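PDB 4RNA: papain-like protease from Human betacoronavirus 2c EMC/2012, which probably acts as a cysteine protease that cuts the viral polyprotein and, as in related coronavirus enzymes, removes ubiquitin and ubiquitin-like modifiers from host proteins. Local coordinates for residues 247-258 against 303-314. Residues are numbered along the deposited sequence; the frame is centred on the assembly and turned at random.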
loop_
_atom_site.group_PDB
_atom_site.type_symbol
_atom_site.label_atom_id
_atom_site.label_comp_id
_atom_site.label_asym_id
_atom_site.label_seq_id
_atom_site.Cartn_x
_atom_site.Cartn_y
_atom_site.Cartn_z
ATOM N N LEU A 247 9.402 9.446 17.404
ATOM C CA LEU A 247 7.979 9.054 17.358
ATOM C C LEU A 247 7.778 7.609 17.816
ATOM O O LEU A 247 8.387 6.637 17.267
ATOM C CB LEU A 247 7.498 9.222 15.904
ATOM C CG LEU A 247 6.212 8.587 15.425
ATOM C CD1 LEU A 247 5.114 9.366 16.147
ATOM C CD2 LEU A 247 6.080 8.756 13.886
ATOM N N LEU A 248 6.850 7.404 18.762
ATOM C CA LEU A 248 6.600 6.062 19.306
ATOM C C LEU A 248 5.176 5.662 19.044
ATOM O O LEU A 248 4.330 6.555 19.017
ATOM C CB LEU A 248 6.919 6.004 20.834
ATOM C CG LEU A 248 8.283 6.446 21.354
ATOM C CD1 LEU A 248 8.403 6.407 22.879
ATOM C CD2 LEU A 248 9.305 5.525 20.719
ATOM N N SER A 249 4.931 4.398 18.695
ATOM C CA SER A 249 3.569 3.971 18.377
ATOM C C SER A 249 3.216 2.658 18.987
ATOM O O SER A 249 3.975 1.781 19.027
ATOM C CB SER A 249 3.275 3.892 16.842
ATOM O OG SER A 249 3.776 5.035 16.207
ATOM N N GLY A 250 1.952 2.460 19.386
ATOM C CA GLY A 250 1.509 1.127 19.668
ATOM C C GLY A 250 -0.010 1.124 19.417
ATOM O O GLY A 250 -0.536 2.103 18.946
ATOM N N THR A 251 -0.641 0.009 19.692
ATOM C CA THR A 251 -2.063 -0.187 19.414
ATOM C C THR A 251 -2.733 0.645 20.450
ATOM O O THR A 251 -2.120 1.036 21.466
ATOM C CB THR A 251 -2.461 -1.693 19.581
ATOM O OG1 THR A 251 -2.060 -2.127 20.872
ATOM C CG2 THR A 251 -1.743 -2.576 18.603
ATOM N N PRO A 252 -4.015 0.984 20.206
ATOM C CA PRO A 252 -4.667 1.911 21.099
ATOM C C PRO A 252 -4.568 1.431 22.531
ATOM O O PRO A 252 -4.909 0.275 22.811
ATOM C CB PRO A 252 -6.132 1.813 20.653
ATOM C CG PRO A 252 -5.991 1.640 19.172
ATOM C CD PRO A 252 -4.779 0.755 18.977
ATOM N N ASN A 253 -4.147 2.306 23.432
ATOM C CA ASN A 253 -3.752 1.896 24.802
ATOM C C ASN A 253 -4.354 2.906 25.791
ATOM O O ASN A 253 -3.976 4.079 25.780
ATOM C CB ASN A 253 -2.205 1.853 24.862
ATOM C CG ASN A 253 -1.674 1.432 26.224
ATOM O OD1 ASN A 253 -2.428 1.049 27.069
ATOM N ND2 ASN A 253 -0.357 1.528 26.434
ATOM N N GLU A 254 -5.324 2.488 26.607
ATOM C CA GLU A 254 -5.991 3.439 27.502
ATOM C C GLU A 254 -4.979 3.963 28.551
ATOM O O GLU A 254 -4.263 3.184 29.157
ATOM C CB GLU A 254 -7.195 2.782 28.142
ATOM C CG GLU A 254 -8.071 3.777 28.855
ATOM C CD GLU A 254 -8.861 3.089 29.932
ATOM O OE1 GLU A 254 -10.067 2.885 29.711
ATOM O OE2 GLU A 254 -8.260 2.711 30.973
ATOM N N LYS A 255 -4.861 5.278 28.695
ATOM C CA LYS A 255 -3.875 5.852 29.576
ATOM C C LYS A 255 -4.509 7.078 30.206
ATOM O O LYS A 255 -5.437 7.645 29.627
ATOM C CB LYS A 255 -2.637 6.267 28.788
ATOM C CG LYS A 255 -1.549 5.219 28.824
ATOM C CD LYS A 255 -0.563 5.455 27.701
ATOM C CE LYS A 255 0.692 4.629 27.864
ATOM N NZ LYS A 255 1.686 5.218 28.801
ATOM N N LEU A 256 -4.001 7.488 31.367
ATOM C CA LEU A 256 -4.354 8.787 31.931
ATOM C C LEU A 256 -3.258 9.768 31.527
ATOM O O LEU A 256 -2.081 9.682 31.991
ATOM C CB LEU A 256 -4.570 8.765 33.476
ATOM C CG LEU A 256 -5.342 9.941 34.144
ATOM C CD1 LEU A 256 -4.487 11.177 34.444
ATOM C CD2 LEU A 256 -6.618 10.335 33.376
ATOM N N VAL A 257 -3.615 10.673 30.628
ATOM C CA VAL A 257 -2.622 11.647 30.179
ATOM C C VAL A 257 -2.847 12.903 30.985
ATOM O O VAL A 257 -4.005 13.324 31.139
ATOM C CB VAL A 257 -2.713 11.926 28.651
ATOM C CG1 VAL A 257 -1.682 12.992 28.278
ATOM C CG2 VAL A 257 -2.526 10.631 27.824
ATOM N N THR A 258 -1.783 13.434 31.577
ATOM C CA THR A 258 -1.863 14.726 32.363
ATOM C C THR A 258 -0.716 15.682 32.045
ATOM O O THR A 258 0.477 15.282 31.900
ATOM C CB THR A 258 -1.860 14.487 33.957
ATOM O OG1 THR A 258 -1.919 15.734 34.681
ATOM C CG2 THR A 258 -0.598 13.797 34.418
ATOM N N SER A 303 -6.590 19.545 31.114
ATOM C CA SER A 303 -5.249 19.204 31.687
ATOM C C SER A 303 -5.058 17.691 31.946
ATOM O O SER A 303 -3.920 17.234 32.123
ATOM C CB SER A 303 -4.997 19.983 32.952
ATOM O OG SER A 303 -6.074 19.699 33.837
ATOM N N ASP A 304 -6.155 16.929 31.926
ATOM C CA ASP A 304 -6.151 15.469 32.191
ATOM C C ASP A 304 -7.123 14.786 31.287
ATOM O O ASP A 304 -8.291 15.211 31.155
ATOM C CB ASP A 304 -6.548 15.143 33.650
ATOM C CG ASP A 304 -5.614 15.800 34.659
ATOM O OD1 ASP A 304 -5.863 16.968 35.001
ATOM O OD2 ASP A 304 -4.575 15.209 35.040
ATOM N N TRP A 305 -6.667 13.664 30.725
ATOM C CA TRP A 305 -7.424 12.936 29.733
ATOM C C TRP A 305 -7.130 11.475 29.766
ATOM O O TRP A 305 -5.971 11.047 29.568
ATOM C CB TRP A 305 -7.136 13.482 28.340
ATOM C CG TRP A 305 -8.095 13.024 27.271
ATOM C CD1 TRP A 305 -9.388 12.540 27.419
ATOM C CD2 TRP A 305 -7.875 13.091 25.820
ATOM N NE1 TRP A 305 -9.946 12.270 26.186
ATOM C CE2 TRP A 305 -9.094 12.601 25.192
ATOM C CE3 TRP A 305 -6.814 13.526 25.001
ATOM C CZ2 TRP A 305 -9.228 12.523 23.786
ATOM C CZ3 TRP A 305 -6.964 13.454 23.591
ATOM C CH2 TRP A 305 -8.134 12.962 23.008
ATOM N N LYS A 306 -8.193 10.706 30.013
ATOM C CA LYS A 306 -8.160 9.264 29.911
ATOM C C LYS A 306 -8.596 8.911 28.501
ATOM O O LYS A 306 -9.716 9.168 28.087
ATOM C CB LYS A 306 -9.068 8.562 30.948
ATOM C CG LYS A 306 -8.869 7.035 30.947
ATOM C CD LYS A 306 -9.407 6.343 32.195
ATOM C CE LYS A 306 -10.920 6.181 32.168
ATOM N NZ LYS A 306 -11.394 5.315 33.288
ATOM N N CYS A 307 -7.692 8.294 27.768
ATOM C CA CYS A 307 -7.901 8.077 26.326
ATOM C C CYS A 307 -6.925 6.971 25.833
ATOM O O CYS A 307 -5.919 6.667 26.490
ATOM C CB CYS A 307 -7.622 9.386 25.573
ATOM S SG CYS A 307 -5.906 9.928 25.872
ATOM N N LYS A 308 -7.229 6.432 24.660
ATOM C CA LYS A 308 -6.461 5.344 24.013
ATOM C C LYS A 308 -5.472 5.900 23.021
ATOM O O LYS A 308 -5.795 6.223 21.864
ATOM C CB LYS A 308 -7.429 4.396 23.322
ATOM C CG LYS A 308 -8.471 3.817 24.283
ATOM C CD LYS A 308 -9.595 3.219 23.457
ATOM C CE LYS A 308 -10.349 2.154 24.229
ATOM N NZ LYS A 308 -11.332 1.560 23.268
ATOM N N VAL A 309 -4.259 5.975 23.515
ATOM C CA VAL A 309 -3.153 6.565 22.811
ATOM C C VAL A 309 -2.655 5.584 21.769
ATOM O O VAL A 309 -2.551 4.345 22.043
ATOM C CB VAL A 309 -2.091 6.905 23.829
ATOM C CG1 VAL A 309 -0.767 7.297 23.193
ATOM C CG2 VAL A 309 -2.557 8.002 24.775
ATOM N N THR A 310 -2.204 6.142 20.636
ATOM C CA THR A 310 -1.600 5.337 19.582
ATOM C C THR A 310 -0.184 5.850 19.365
ATOM O O THR A 310 0.688 5.347 19.982
ATOM C CB THR A 310 -2.424 5.361 18.284
ATOM O OG1 THR A 310 -2.775 6.719 17.891
ATOM C CG2 THR A 310 -3.691 4.515 18.419
ATOM N N ASP A 311 0.012 6.870 18.535
ATOM C CA ASP A 311 1.373 7.440 18.324
ATOM C C ASP A 311 1.695 8.536 19.352
ATOM O O ASP A 311 0.848 9.250 19.771
ATOM C CB ASP A 311 1.480 8.067 16.973
ATOM C CG ASP A 311 0.848 7.233 15.916
ATOM O OD1 ASP A 311 1.442 6.140 15.638
ATOM O OD2 ASP A 311 -0.206 7.671 15.368
ATOM N N VAL A 312 2.953 8.718 19.724
ATOM C CA VAL A 312 3.309 9.764 20.691
ATOM C C VAL A 312 4.551 10.414 20.199
ATOM O O VAL A 312 5.465 9.673 19.821
ATOM C CB VAL A 312 3.575 9.182 22.136
ATOM C CG1 VAL A 312 3.967 10.304 23.121
ATOM C CG2 VAL A 312 2.367 8.396 22.688
ATOM N N LEU A 313 4.598 11.740 20.198
ATOM C CA LEU A 313 5.850 12.423 19.682
ATOM C C LEU A 313 6.708 13.029 20.803
ATOM O O LEU A 313 6.233 13.835 21.566
ATOM C CB LEU A 313 5.450 13.543 18.652
ATOM C CG LEU A 313 6.557 14.356 18.004
ATOM C CD1 LEU A 313 7.634 13.412 17.349
ATOM C CD2 LEU A 313 5.912 15.260 16.978
ATOM N N PHE A 314 8.039 12.806 20.777
ATOM C CA PHE A 314 8.874 13.305 21.791
ATOM C C PHE A 314 9.913 14.189 21.107
ATOM O O PHE A 314 10.133 14.054 19.895
ATOM C CB PHE A 314 9.602 12.146 22.540
ATOM C CG PHE A 314 8.731 11.393 23.507
ATOM C CD1 PHE A 314 7.968 10.270 23.096
ATOM C CD2 PHE A 314 8.679 11.796 24.867
ATOM C CE1 PHE A 314 7.120 9.585 24.011
ATOM C CE2 PHE A 314 7.824 11.132 25.778
ATOM C CZ PHE A 314 7.031 10.050 25.348
#
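Leu248 meets the ring of Phe314 obliquely, CD1 to CE1 at 3.6 Å, the two side chains crossing at about a right angle; the other aromatic plane, Trp305, carries Cys307 CB over the centre of one face, 3.5 Å above it, and has Lys293 as a cation-pi partner. Both rings belong to an antiparallel pairing in the palm beta sheet of the thumb-palm-fingers fold of coronavirus papain-like proteases, where strand 304-314 runs beside 252-258 and then 247-250. Segment 247-258 turns a corner at Thr251, and the pairing shifts by two residues between Ser249 and Asn253, the signature of a beta bulge. Bonding reflects this: Leu248 N reaches Val312 O almost straight (175°), whereas Asn253 N to Val309 O is weak, bent to 130°. On the face of Leu248, Val257 CG2 lies 4.0 Å from both Cys307 SG and Val309 CG2, having been placed anti to its own carbonyl carbon; Phe265, Phe268 and Ile291 also touch Val257. The opposite face is mixed, with Leu247 and Leu313 beside a polar pair. Ser249 OG donates to the anti lone pair of Asp311 OD1 at 2.6 Å, and the pair is buried: Ser169 and His173 of helix 168-176 bond OD1 and the serine OG, while Asn269 of strand 267-272 bonds OD2. Farther along, Glu254 crosses Lys306 through their aliphatic parts (CG to CG 4.0 Å), their charged ends remaining beyond salt-bridge distance. At the far end Thr258 and Asp304 lie side by side, and Thr258 OG1 donates to Asp304 OD2 at 2.7 Å from 40° above the carboxylate plane.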